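PDB 6RIW: ORF10 from Moritella marina, which forms the ketosynthase-chain length factor part of a polyunsaturated fatty acid synthase and probably catalyses acyl-chain elongation on acyl carrier protein. Local coordinates for residues P14-Q17 / Q21-Q24; D31-A36 / T393-Q398; V141-K146 / N512-Q517; R505-E510 / L588-G593; S482-F487 / T849-D854. All coordinates share one frame; numbering follows the deposited sequence.

Interactions 1 and 2 belong to the ketosynthase half, interactions 4 and 5 to the chain length factor half, and interaction 3 ties the two together. Interactions 1 and 2 have centres about 15 Å apart and touch where Pro14 O meets Cys32 CB at 3.4 Å. Interactions 3 and 4, with centres about 13 Å apart, join through Met516 CG and Glu510 O, also 3.4 Å apart. Interaction 5, the buried contact, is purely apolar across its helices; the partly buried interactions 1, 3 and 4 each have a hydrogen bond across, and interaction 2 has none. A glutamine-to-backbone bond holds interaction 1, mixed packing interaction 2, an asparagine cluster interaction 3 and a lysine-glutamine bond interaction 4.

Interaction 1 of 5, residues P14-Q17 / Q21-Q24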
# COMPACT_ATOMS: atom_id res chain seq x y z
N PRO A 14 -2.40 5.88 -20.14
CA PRO A 14 -2.52 5.17 -21.41
C PRO A 14 -2.71 6.19 -22.53
O PRO A 14 -3.60 7.04 -22.45
CB PRO A 14 -3.77 4.29 -21.22
CG PRO A 14 -3.85 4.09 -19.71
CD PRO A 14 -3.31 5.36 -19.10
N GLY A 15 -1.80 6.19 -23.51
CA GLY A 15 -1.88 7.09 -24.63
C GLY A 15 -1.11 8.40 -24.51
O GLY A 15 -0.92 9.06 -25.53
N SER A 16 -0.67 8.81 -23.32
CA SER A 16 -0.08 10.15 -23.23
C SER A 16 0.99 10.23 -22.15
O SER A 16 1.00 9.47 -21.18
CB SER A 16 -1.17 11.21 -22.99
OG SER A 16 -1.76 11.07 -21.72
N GLN A 17 1.92 11.19 -22.34
CA GLN A 17 3.03 11.40 -21.41
C GLN A 17 3.12 12.84 -20.91
O GLN A 17 4.09 13.19 -20.24
CB GLN A 17 4.36 11.00 -22.07
CG GLN A 17 4.34 9.66 -22.80
CD GLN A 17 5.65 9.38 -23.50
OE1 GLN A 17 6.58 10.19 -23.46
NE2 GLN A 17 5.74 8.23 -24.18
N GLN A 21 -0.93 16.80 -24.25
CA GLN A 21 -1.26 15.65 -25.09
C GLN A 21 -2.53 14.95 -24.61
O GLN A 21 -3.41 14.61 -25.41
CB GLN A 21 -0.06 14.71 -25.10
CG GLN A 21 -0.19 13.42 -25.87
CD GLN A 21 1.08 12.58 -25.71
OE1 GLN A 21 1.87 12.81 -24.78
NE2 GLN A 21 1.29 11.63 -26.61
N PHE A 22 -2.64 14.74 -23.30
CA PHE A 22 -3.84 14.13 -22.72
C PHE A 22 -5.07 14.98 -23.01
O PHE A 22 -6.12 14.46 -23.41
CB PHE A 22 -3.60 13.95 -21.22
CG PHE A 22 -4.84 13.70 -20.38
CD1 PHE A 22 -5.55 12.52 -20.49
CD2 PHE A 22 -5.22 14.61 -19.42
CE1 PHE A 22 -6.65 12.27 -19.69
CE2 PHE A 22 -6.33 14.37 -18.60
CZ PHE A 22 -7.04 13.19 -18.74
N TRP A 23 -4.95 16.30 -22.83
CA TRP A 23 -6.08 17.20 -23.06
C TRP A 23 -6.56 17.12 -24.51
O TRP A 23 -7.77 17.00 -24.77
CB TRP A 23 -5.69 18.63 -22.70
CG TRP A 23 -6.81 19.59 -22.88
CD1 TRP A 23 -6.93 20.53 -23.87
CD2 TRP A 23 -7.99 19.68 -22.08
NE1 TRP A 23 -8.11 21.22 -23.71
CE2 TRP A 23 -8.78 20.71 -22.63
CE3 TRP A 23 -8.46 19.00 -20.95
CZ2 TRP A 23 -10.02 21.08 -22.08
CZ3 TRP A 23 -9.69 19.37 -20.41
CH2 TRP A 23 -10.45 20.40 -20.98
N GLN A 24 -5.63 17.18 -25.47
CA GLN A 24 -6.02 17.08 -26.87
C GLN A 24 -6.72 15.76 -27.16
O GLN A 24 -7.69 15.70 -27.93
CB GLN A 24 -4.80 17.26 -27.77
CG GLN A 24 -5.14 17.46 -29.24
CD GLN A 24 -6.01 18.70 -29.47
OE1 GLN A 24 -5.82 19.75 -28.83
NE2 GLN A 24 -6.96 18.58 -30.39
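With CG of Gln21 placed opposite its own backbone N (chi1 178°) and the chain extended beyond, the amide of this residue is carried off helix 19-27 and back against Ser16 and the backbone of Gln17. Ser16 OG takes the position between its backbone N and carbonyl carbon, which sets it beside Phe22. These two placements account for most of the contact. Gln21 OE1 accepts from Gln17 N at 2.9 Å, and the bond is nearly straight, with an N-H...O angle of 173°. It is not aimed at a lone pair, since the donor stands 56° out of the carbonyl plane. A side chain from the first turn of the helix thereby fastens the loop that leads into it. The amide carbon and nitrogen lie against Ser16, with Gln21 CD 3.7 Å and Gln21 NE2 3.9 Å from Ser16 CA; between the side chains, Gln21 CG is 3.8 Å from Ser16 CB. Ser16 OG approaches Phe22 CB to 3.5 Å, beside the stem of that side chain, whose ring then leads off in another direction. One turn further along the helix, Gln25 NE2 bonds to Gly15 O, a second side-chain grip on the same loop. The loop follows strand 4-12, whose Asn11 touches both Ser16 and Phe22. The Phe22 ring meets Phe13 edge-to-face and packs on Pro376 and Thr379 of helix 374-387.

Interaction 2 of 5, residues D31-A36 / T393-Q398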
# COMPACT_ATOMS: atom_id res chain seq x y z
N ASP A 31 -10.04 7.05 -27.77
CA ASP A 31 -10.08 5.84 -26.96
C ASP A 31 -8.65 5.33 -26.81
O ASP A 31 -8.00 5.00 -27.81
CB ASP A 31 -10.97 4.79 -27.61
CG ASP A 31 -11.26 3.60 -26.70
OD1 ASP A 31 -10.51 3.35 -25.73
OD2 ASP A 31 -12.26 2.90 -26.97
N CYS A 32 -8.15 5.29 -25.57
CA CYS A 32 -6.78 4.88 -25.29
C CYS A 32 -6.66 3.47 -24.72
O CYS A 32 -5.56 3.07 -24.29
CB CYS A 32 -6.14 5.88 -24.32
SG CYS A 32 -6.23 7.61 -24.92
N ARG A 33 -7.75 2.70 -24.70
CA ARG A 33 -7.73 1.33 -24.21
C ARG A 33 -7.23 0.39 -25.31
O ARG A 33 -7.32 0.70 -26.50
CB ARG A 33 -9.13 0.93 -23.73
CG ARG A 33 -9.74 1.95 -22.73
CD ARG A 33 -11.25 1.81 -22.58
NE ARG A 33 -11.92 1.93 -23.87
CZ ARG A 33 -13.10 1.38 -24.16
NH1 ARG A 33 -13.75 0.66 -23.25
NH2 ARG A 33 -13.62 1.53 -25.37
N SER A 34 -6.68 -0.75 -24.90
CA SER A 34 -6.06 -1.68 -25.85
C SER A 34 -6.01 -3.08 -25.24
O SER A 34 -6.35 -3.28 -24.07
CB SER A 34 -4.66 -1.22 -26.27
OG SER A 34 -3.77 -1.22 -25.16
N LYS A 35 -5.57 -4.04 -26.04
CA LYS A 35 -5.43 -5.41 -25.57
C LYS A 35 -4.04 -5.63 -24.98
O LYS A 35 -3.03 -5.20 -25.55
CB LYS A 35 -5.68 -6.41 -26.70
CG LYS A 35 -7.10 -6.36 -27.24
CD LYS A 35 -7.26 -7.21 -28.48
CE LYS A 35 -8.54 -8.02 -28.45
NZ LYS A 35 -8.51 -9.09 -29.48
N ALA A 36 -4.00 -6.31 -23.84
CA ALA A 36 -2.72 -6.64 -23.23
C ALA A 36 -1.97 -7.64 -24.09
O ALA A 36 -2.56 -8.52 -24.72
CB ALA A 36 -2.92 -7.21 -21.82
N THR A 393 -17.51 12.47 -22.44
CA THR A 393 -17.38 11.07 -22.05
C THR A 393 -17.65 10.25 -23.30
O THR A 393 -18.70 10.41 -23.93
CB THR A 393 -18.36 10.72 -20.94
OG1 THR A 393 -18.07 11.48 -19.76
CG2 THR A 393 -18.33 9.23 -20.62
N ILE A 394 -16.70 9.38 -23.68
CA ILE A 394 -16.81 8.66 -24.94
C ILE A 394 -17.63 7.38 -24.75
O ILE A 394 -17.83 6.90 -23.63
CB ILE A 394 -15.42 8.35 -25.53
CG1 ILE A 394 -14.69 7.30 -24.69
CG2 ILE A 394 -14.60 9.62 -25.65
CD1 ILE A 394 -13.47 6.73 -25.38
N ASN A 395 -18.11 6.83 -25.88
CA ASN A 395 -18.84 5.56 -25.96
C ASN A 395 -20.17 5.59 -25.22
O ASN A 395 -20.73 4.53 -24.89
CB ASN A 395 -18.01 4.39 -25.45
CG ASN A 395 -16.73 4.19 -26.24
OD1 ASN A 395 -15.67 3.89 -25.68
ND2 ASN A 395 -16.82 4.39 -27.56
N LEU A 396 -20.70 6.77 -24.97
CA LEU A 396 -21.94 6.93 -24.20
C LEU A 396 -23.05 7.20 -25.21
O LEU A 396 -23.16 8.31 -25.74
CB LEU A 396 -21.77 8.05 -23.19
CG LEU A 396 -22.97 8.47 -22.34
CD1 LEU A 396 -23.32 7.35 -21.40
CD2 LEU A 396 -22.63 9.74 -21.59
N LYS A 397 -23.87 6.18 -25.48
CA LYS A 397 -24.94 6.27 -26.48
C LYS A 397 -26.34 6.24 -25.89
O LYS A 397 -27.22 6.96 -26.37
CB LYS A 397 -24.81 5.11 -27.49
CG LYS A 397 -23.40 4.80 -27.96
CD LYS A 397 -22.84 5.92 -28.80
CE LYS A 397 -21.67 5.44 -29.65
NZ LYS A 397 -21.09 6.59 -30.43
N GLN A 398 -26.56 5.41 -24.87
CA GLN A 398 -27.86 5.30 -24.20
C GLN A 398 -27.64 5.47 -22.70
O GLN A 398 -27.41 4.50 -21.98
CB GLN A 398 -28.53 3.96 -24.52
CG GLN A 398 -29.04 3.89 -25.96
CD GLN A 398 -29.32 2.47 -26.42
OE1 GLN A 398 -28.84 1.51 -25.82
NE2 GLN A 398 -30.09 2.34 -27.49
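The guanidinium of Arg33 meets the amide of Asn395 obliquely, with the two planes 43° apart, while its edge is taken by the carboxylate of Asp31, whose CG lies in the guanidinium plane. Asp31 and Arg33 form an Asx turn: Asp31 OD1 accepts from Arg33 N at 3.0 Å. The same oxygen accepts from Arg33 NE at 2.7 Å, and Arg33 NH2 forms a salt bridge with Asp31 OD2, so the guanidinium grips the carboxylate side-on with one nitrogen to each oxygen. Arg33 N arrives on the anti side of OD1 and Arg33 NE on the syn side, from opposite faces of the carboxylate plane. These three bonds, two of them from the guanidinium, fix the rotation of both groups. Asn395 OD1 lies 3.1 Å from Arg33 NH2, but the angle is too poor for a hydrogen bond. The apolar share falls to Ile394, whose CG1 sits between the backbone N and carbonyl carbon (chi1 70°) and sends CD1 against Asp31. The loop 393-398 is itself anchored through Ile394 N to Ser364 OG and through Thr393 OG1 to Ser361 N. Cys32 likewise shares a backbone hydrogen bond with Asn365, so both segments lean on the region of helix 363-366 in the ketosynthase domain. At the closest carbon contact, Ile394 CD1 lies 3.8 Å from Asp31 CA and 3.9 Å from Asp31 CB.

Interaction 3 of 5, residues V141-K146 / N512-Q517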
# COMPACT_ATOMS: atom_id res chain seq x y z
N VAL A 141 8.98 -27.18 -6.86
CA VAL A 141 8.14 -27.91 -7.83
C VAL A 141 9.01 -28.75 -8.75
O VAL A 141 8.73 -29.93 -8.98
CB VAL A 141 7.24 -26.95 -8.63
CG1 VAL A 141 6.54 -27.72 -9.80
CG2 VAL A 141 6.18 -26.29 -7.75
N ASP A 142 10.07 -28.14 -9.30
CA ASP A 142 10.99 -28.88 -10.17
C ASP A 142 11.50 -30.14 -9.51
O ASP A 142 11.47 -31.23 -10.10
CB ASP A 142 12.17 -27.99 -10.57
CG ASP A 142 13.27 -28.76 -11.30
OD1 ASP A 142 14.10 -29.42 -10.63
OD2 ASP A 142 13.31 -28.70 -12.55
N ASN A 143 12.02 -30.02 -8.28
CA ASN A 143 12.63 -31.18 -7.64
C ASN A 143 11.60 -32.25 -7.29
O ASN A 143 11.91 -33.44 -7.35
CB ASN A 143 13.37 -30.76 -6.38
CG ASN A 143 14.52 -29.81 -6.65
OD1 ASN A 143 15.16 -29.34 -5.71
ND2 ASN A 143 14.79 -29.52 -7.93
N ALA A 144 10.38 -31.85 -6.92
CA ALA A 144 9.33 -32.83 -6.68
C ALA A 144 8.99 -33.60 -7.95
O ALA A 144 8.80 -34.83 -7.91
CB ALA A 144 8.07 -32.14 -6.14
N LEU A 145 8.89 -32.90 -9.08
CA LEU A 145 8.59 -33.58 -10.34
C LEU A 145 9.73 -34.48 -10.81
O LEU A 145 9.47 -35.51 -11.44
CB LEU A 145 8.22 -32.54 -11.41
CG LEU A 145 6.85 -31.89 -11.20
CD1 LEU A 145 6.55 -30.73 -12.16
CD2 LEU A 145 5.72 -32.91 -11.22
N LYS A 146 10.99 -34.11 -10.54
CA LYS A 146 12.08 -35.06 -10.76
C LYS A 146 11.86 -36.35 -9.98
O LYS A 146 12.07 -37.46 -10.51
CB LYS A 146 13.42 -34.44 -10.34
CG LYS A 146 13.97 -33.34 -11.26
CD LYS A 146 15.33 -32.91 -10.72
CE LYS A 146 16.20 -32.28 -11.81
NZ LYS A 146 15.63 -30.98 -12.32
N ASN A 512 14.26 -28.17 1.18
CA ASN A 512 14.81 -28.26 -0.16
C ASN A 512 16.27 -27.80 -0.12
O ASN A 512 16.56 -26.63 0.13
CB ASN A 512 13.99 -27.44 -1.14
CG ASN A 512 14.42 -27.67 -2.57
OD1 ASN A 512 15.42 -27.12 -3.01
ND2 ASN A 512 13.69 -28.53 -3.28
N ALA A 513 17.19 -28.73 -0.40
CA ALA A 513 18.60 -28.42 -0.29
C ALA A 513 19.04 -27.39 -1.31
O ALA A 513 19.93 -26.59 -1.02
CB ALA A 513 19.42 -29.71 -0.44
N ASN A 514 18.44 -27.39 -2.50
CA ASN A 514 18.83 -26.42 -3.52
C ASN A 514 18.40 -25.00 -3.14
O ASN A 514 19.18 -24.05 -3.27
CB ASN A 514 18.24 -26.81 -4.88
CG ASN A 514 18.89 -28.06 -5.47
OD1 ASN A 514 20.10 -28.24 -5.38
ND2 ASN A 514 18.08 -28.95 -6.05
N VAL A 515 17.17 -24.84 -2.66
CA VAL A 515 16.73 -23.53 -2.16
C VAL A 515 17.64 -23.05 -1.03
O VAL A 515 18.11 -21.91 -1.02
CB VAL A 515 15.27 -23.61 -1.71
CG1 VAL A 515 14.90 -22.38 -0.84
CG2 VAL A 515 14.35 -23.71 -2.94
N MET A 516 17.90 -23.92 -0.04
CA MET A 516 18.69 -23.47 1.11
C MET A 516 20.12 -23.17 0.71
O MET A 516 20.72 -22.22 1.23
CB MET A 516 18.62 -24.50 2.23
CG MET A 516 17.17 -24.67 2.74
SD MET A 516 16.50 -23.18 3.53
CE MET A 516 17.32 -23.39 5.11
N GLN A 517 20.68 -23.93 -0.24
CA GLN A 517 22.01 -23.61 -0.75
C GLN A 517 22.03 -22.25 -1.43
O GLN A 517 22.98 -21.47 -1.26
CB GLN A 517 22.46 -24.69 -1.73
CG GLN A 517 23.90 -24.57 -2.16
CD GLN A 517 24.24 -25.59 -3.25
OE1 GLN A 517 25.29 -25.51 -3.89
NE2 GLN A 517 23.32 -26.54 -3.47
O HOH W 1 17.01 -29.90 -3.62
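Asn143 OD1 is the tight centre of this contact, accepting from both Asn512 ND2 and Asn514 ND2. Each bond is 3.0 Å from donor to Asn143 OD1, and each makes a C=O...donor angle of 118°. The two donors approach from opposite faces of the Asn143 carbonyl plane, so the oxygen is held between them. The amide planes of Asn143 and Asn512 are only 20° apart, whereas that of Asn514 is turned 76° from Asn143. Asn512 is the N-cap of helix 513-519: its OD1 accepts from Val515 N at 2.9 Å, in the carbonyl plane on a lone pair. The cap therefore positions the amide whose nitrogen reaches across. The looser side, at the partly exposed Asn514, is bridged by a water that donates to Asn143 OD1 at 2.8 Å and accepts from Asn514 N at 3.1 Å. Asn143 ND2 bonds Gln139 OE1 one turn back. The contact joins helix 129-148 of the ketosynthase to the start of helix 513-519 in the chain length factor; Val515 rests on Leu136, and other side chains of helix 129-148 pack on helices 614-628 and 917-922.

Interaction 4 of 5, residues R505-E510 / L588-G593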
# COMPACT_ATOMS: atom_id res chain seq x y z
N ARG A 505 5.20 -23.35 8.16
CA ARG A 505 5.35 -21.91 7.98
C ARG A 505 5.98 -21.55 6.63
O ARG A 505 5.64 -20.52 6.04
CB ARG A 505 6.17 -21.33 9.13
CG ARG A 505 6.34 -19.79 9.08
CD ARG A 505 5.03 -19.08 9.47
NE ARG A 505 5.07 -17.64 9.18
CZ ARG A 505 4.76 -17.13 7.99
NH1 ARG A 505 4.43 -17.93 6.96
NH2 ARG A 505 4.78 -15.80 7.81
N TRP A 506 6.95 -22.34 6.15
CA TRP A 506 7.53 -22.12 4.81
C TRP A 506 7.02 -23.13 3.78
O TRP A 506 7.65 -23.33 2.73
CB TRP A 506 9.06 -22.16 4.86
CG TRP A 506 9.70 -20.99 5.55
CD1 TRP A 506 9.07 -19.95 6.19
CD2 TRP A 506 11.11 -20.75 5.67
NE1 TRP A 506 10.03 -19.07 6.70
CE2 TRP A 506 11.28 -19.55 6.40
CE3 TRP A 506 12.25 -21.44 5.22
CZ2 TRP A 506 12.54 -19.02 6.69
CZ3 TRP A 506 13.51 -20.91 5.51
CH2 TRP A 506 13.65 -19.72 6.24
N LYS A 507 5.87 -23.76 4.03
CA LYS A 507 5.34 -24.78 3.12
C LYS A 507 6.39 -25.86 2.85
O LYS A 507 6.43 -26.45 1.76
CB LYS A 507 4.85 -24.15 1.81
CG LYS A 507 3.61 -23.29 1.98
CD LYS A 507 3.08 -22.74 0.63
CE LYS A 507 1.69 -22.13 0.86
NZ LYS A 507 0.93 -21.79 -0.39
N GLY A 508 7.23 -26.13 3.86
CA GLY A 508 8.23 -27.17 3.77
C GLY A 508 9.44 -26.83 2.94
O GLY A 508 10.32 -27.68 2.78
N MET A 509 9.54 -25.59 2.43
CA MET A 509 10.65 -25.23 1.55
C MET A 509 12.01 -25.25 2.25
O MET A 509 13.03 -25.32 1.55
CB MET A 509 10.38 -23.85 0.93
CG MET A 509 9.24 -23.90 -0.11
SD MET A 509 9.02 -22.29 -0.94
CE MET A 509 7.54 -21.69 -0.11
N GLU A 510 12.07 -25.20 3.59
CA GLU A 510 13.36 -25.33 4.26
C GLU A 510 13.98 -26.71 4.09
O GLU A 510 15.17 -26.89 4.39
CB GLU A 510 13.22 -25.01 5.76
CG GLU A 510 12.71 -26.16 6.60
CD GLU A 510 11.19 -26.26 6.65
OE1 GLU A 510 10.48 -25.62 5.84
OE2 GLU A 510 10.69 -27.00 7.53
N LEU A 588 2.12 -13.11 -1.41
CA LEU A 588 1.24 -12.95 -2.57
C LEU A 588 1.87 -13.43 -3.88
O LEU A 588 1.13 -13.69 -4.85
CB LEU A 588 0.81 -11.48 -2.71
CG LEU A 588 -0.13 -10.93 -1.62
CD1 LEU A 588 -0.45 -9.47 -1.93
CD2 LEU A 588 -1.39 -11.76 -1.53
N HIS A 589 3.20 -13.52 -3.95
CA HIS A 589 3.86 -14.05 -5.14
C HIS A 589 3.55 -15.53 -5.35
O HIS A 589 3.73 -16.03 -6.47
CB HIS A 589 5.37 -13.83 -5.05
CG HIS A 589 5.74 -12.37 -5.06
ND1 HIS A 589 5.98 -11.66 -3.90
CD2 HIS A 589 5.87 -11.49 -6.08
CE1 HIS A 589 6.25 -10.40 -4.21
NE2 HIS A 589 6.21 -10.27 -5.53
N GLN A 590 3.07 -16.22 -4.32
CA GLN A 590 2.72 -17.62 -4.48
C GLN A 590 1.54 -17.81 -5.43
O GLN A 590 1.42 -18.88 -6.03
CB GLN A 590 2.42 -18.25 -3.11
CG GLN A 590 3.65 -18.32 -2.23
CD GLN A 590 3.32 -18.67 -0.79
OE1 GLN A 590 2.24 -19.18 -0.52
NE2 GLN A 590 4.24 -18.40 0.13
N TYR A 591 0.68 -16.80 -5.58
CA TYR A 591 -0.48 -16.96 -6.44
C TYR A 591 -0.07 -17.10 -7.91
O TYR A 591 -0.49 -18.04 -8.60
CB TYR A 591 -1.45 -15.80 -6.26
CG TYR A 591 -2.60 -15.94 -7.21
CD1 TYR A 591 -3.48 -17.00 -7.09
CD2 TYR A 591 -2.78 -15.04 -8.26
CE1 TYR A 591 -4.53 -17.18 -7.99
CE2 TYR A 591 -3.82 -15.20 -9.15
CZ TYR A 591 -4.69 -16.27 -9.01
OH TYR A 591 -5.71 -16.42 -9.91
N ARG A 592 0.74 -16.18 -8.42
CA ARG A 592 1.28 -16.39 -9.76
C ARG A 592 2.23 -17.59 -9.79
O ARG A 592 2.34 -18.29 -10.81
CB ARG A 592 2.00 -15.14 -10.28
CG ARG A 592 2.50 -15.33 -11.72
CD ARG A 592 3.00 -14.05 -12.38
NE ARG A 592 3.52 -14.39 -13.71
CZ ARG A 592 3.64 -13.53 -14.72
NH1 ARG A 592 3.29 -12.27 -14.56
NH2 ARG A 592 4.11 -13.95 -15.89
N GLY A 593 2.91 -17.86 -8.67
CA GLY A 593 3.69 -19.08 -8.56
C GLY A 593 2.89 -20.32 -8.92
O GLY A 593 3.43 -21.26 -9.51
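Lys507 NZ is gripped by two acceptors, Gln590 OE1 across the contact and Val628 O beyond it. Lys507 occupies a type I' beta turn running from Trp506 to Met509, closed by a hydrogen bond from Met509 N to Trp506 O of 3.0 Å. Lys507 and Gly508 both adopt positive phi in this turn, as its type requires. From there the lysine chain runs fully extended beyond CG, which lets the ammonium span the gap to helix 589-595, where the nearest CA atoms, those of Lys507 and Gln590, are 10.8 Å apart. Gln590 is also extended beyond CG and meets the lysine at a slant. The bond from Lys507 NZ to Gln590 OE1 is 2.9 Å, with the donor 39° out of the carbonyl plane and a C=O...donor angle of 141°. Gln590 NE2 is bonded to Glu700 OE2, which fixes the amide from its other end and leaves OE1 turned to the lysine. The helix also faces the ketosynthase: the side chains of His589 and Gln590 touch Tyr137, and His589 NE2 bonds Ser129 OG. Besides the nitrogen, Lys507 CE comes to 3.3 Å from Gln590 OE1.

Interaction 5 of 5, residues S482-F487 / T849-D854; sequences SNLAQF and TALLLD
Leu484 and Phe487 meet Leu851 across this contact, and the residues that precede them set the helix that carries them. At Ser482 the backbone N donates to Gln486 OE1 at 3.1 Å, with an N-H...O angle of 176°, so this side chain ties the approach to the first turn. Asn483 is the N-cap: its OD1 accepts from Gln486 N at 2.9 Å, nearly along the C=O axis. Leu484 opens the helix, its N bonded to Asp475 OD1. With CG opposite its backbone N, its end comes nearer to Leu851, although the side chain sets off to one side. The two leucines slide past each other in opposite directions: Leu484 CD1 lies 4.0 Å from both Leu851 CD1 and Leu851 CD2, and Leu484 CG is 4.1 Å from Leu851 CD2. Phe487, one turn on, offers its CD2 to Leu851 CD1 at 4.1 Å, and the methyl stands at an oblique position to the ring. Leu851 CD1 thus meets both residues, while Leu851 CD2 lies against Leu484 alone, and the contact across the gap is van der Waals only. Strand 469-478 supplies Met474 against Leu851, and Ser476 and Phe478 against Phe487. Helices 484-492 and 841-854 thus pack on the same strand, consistent with the layered thiolase fold of the ketosynthase family, retained here in the chain length factor.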
# COMPACT_ATOMS: atom_id res chain seq x y z
N SER A 482 0.68 -13.83 22.45
CA SER A 482 -0.46 -13.70 21.56
C SER A 482 -1.45 -12.62 21.99
O SER A 482 -2.42 -12.38 21.26
CB SER A 482 -1.15 -15.06 21.42
OG SER A 482 -1.67 -15.50 22.66
N ASN A 483 -1.22 -11.95 23.12
CA ASN A 483 -2.03 -10.79 23.48
C ASN A 483 -1.19 -9.85 24.33
O ASN A 483 -0.05 -10.15 24.70
CB ASN A 483 -3.33 -11.20 24.21
CG ASN A 483 -3.07 -12.00 25.49
OD1 ASN A 483 -2.12 -11.74 26.21
ND2 ASN A 483 -3.92 -12.99 25.77
N LEU A 484 -1.78 -8.70 24.66
CA LEU A 484 -1.04 -7.67 25.39
C LEU A 484 -0.56 -8.18 26.74
O LEU A 484 0.56 -7.87 27.16
CB LEU A 484 -1.93 -6.43 25.55
CG LEU A 484 -1.19 -5.21 26.09
CD1 LEU A 484 -0.26 -4.65 25.03
CD2 LEU A 484 -2.16 -4.13 26.55
N ALA A 485 -1.40 -8.93 27.46
CA ALA A 485 -1.01 -9.41 28.79
C ALA A 485 0.23 -10.30 28.71
O ALA A 485 1.16 -10.17 29.53
CB ALA A 485 -2.18 -10.17 29.45
N GLN A 486 0.29 -11.18 27.71
CA GLN A 486 1.44 -12.06 27.54
C GLN A 486 2.69 -11.29 27.13
O GLN A 486 3.80 -11.59 27.59
CB GLN A 486 1.10 -13.15 26.51
CG GLN A 486 0.14 -14.22 27.02
CD GLN A 486 -0.28 -15.20 25.92
OE1 GLN A 486 0.49 -15.48 25.01
NE2 GLN A 486 -1.51 -15.72 26.02
N PHE A 487 2.53 -10.28 26.27
CA PHE A 487 3.66 -9.44 25.90
C PHE A 487 4.19 -8.68 27.12
O PHE A 487 5.41 -8.56 27.32
CB PHE A 487 3.20 -8.47 24.80
CG PHE A 487 4.32 -7.74 24.06
CD1 PHE A 487 5.50 -8.39 23.69
CD2 PHE A 487 4.14 -6.42 23.69
CE1 PHE A 487 6.48 -7.71 22.99
CE2 PHE A 487 5.13 -5.72 23.00
CZ PHE A 487 6.30 -6.37 22.64
N THR A 849 7.37 0.41 25.10
CA THR A 849 7.64 1.65 25.82
C THR A 849 6.41 2.11 26.58
O THR A 849 6.51 2.51 27.76
CB THR A 849 8.11 2.72 24.84
OG1 THR A 849 9.31 2.28 24.18
CG2 THR A 849 8.38 4.05 25.54
N ALA A 850 5.24 2.05 25.94
CA ALA A 850 4.01 2.45 26.64
C ALA A 850 3.72 1.54 27.83
O ALA A 850 3.27 2.02 28.88
CB ALA A 850 2.83 2.44 25.67
N LEU A 851 3.96 0.22 27.70
CA LEU A 851 3.72 -0.67 28.84
C LEU A 851 4.67 -0.35 30.00
O LEU A 851 4.25 -0.34 31.16
CB LEU A 851 3.86 -2.14 28.42
CG LEU A 851 2.78 -2.78 27.52
CD1 LEU A 851 3.21 -4.19 27.03
CD2 LEU A 851 1.40 -2.86 28.20
N LEU A 852 5.94 -0.07 29.70
CA LEU A 852 6.91 0.26 30.74
C LEU A 852 6.53 1.55 31.45
O LEU A 852 6.61 1.64 32.68
CB LEU A 852 8.31 0.41 30.15
CG LEU A 852 9.04 -0.86 29.70
CD1 LEU A 852 10.49 -0.50 29.33
CD2 LEU A 852 8.99 -1.94 30.77
N LEU A 853 6.15 2.58 30.69
CA LEU A 853 5.72 3.84 31.29
C LEU A 853 4.41 3.70 32.06
O LEU A 853 4.24 4.37 33.09
CB LEU A 853 5.58 4.89 30.20
CG LEU A 853 6.92 5.33 29.60
CD1 LEU A 853 6.62 6.10 28.32
CD2 LEU A 853 7.72 6.18 30.57
N ASP A 854 3.49 2.86 31.59
CA ASP A 854 2.27 2.61 32.34
C ASP A 854 2.53 1.97 33.70
O ASP A 854 1.72 2.13 34.62
CB ASP A 854 1.34 1.70 31.54
CG ASP A 854 -0.05 1.63 32.15
OD1 ASP A 854 -0.65 2.70 32.38
OD2 ASP A 854 -0.55 0.52 32.43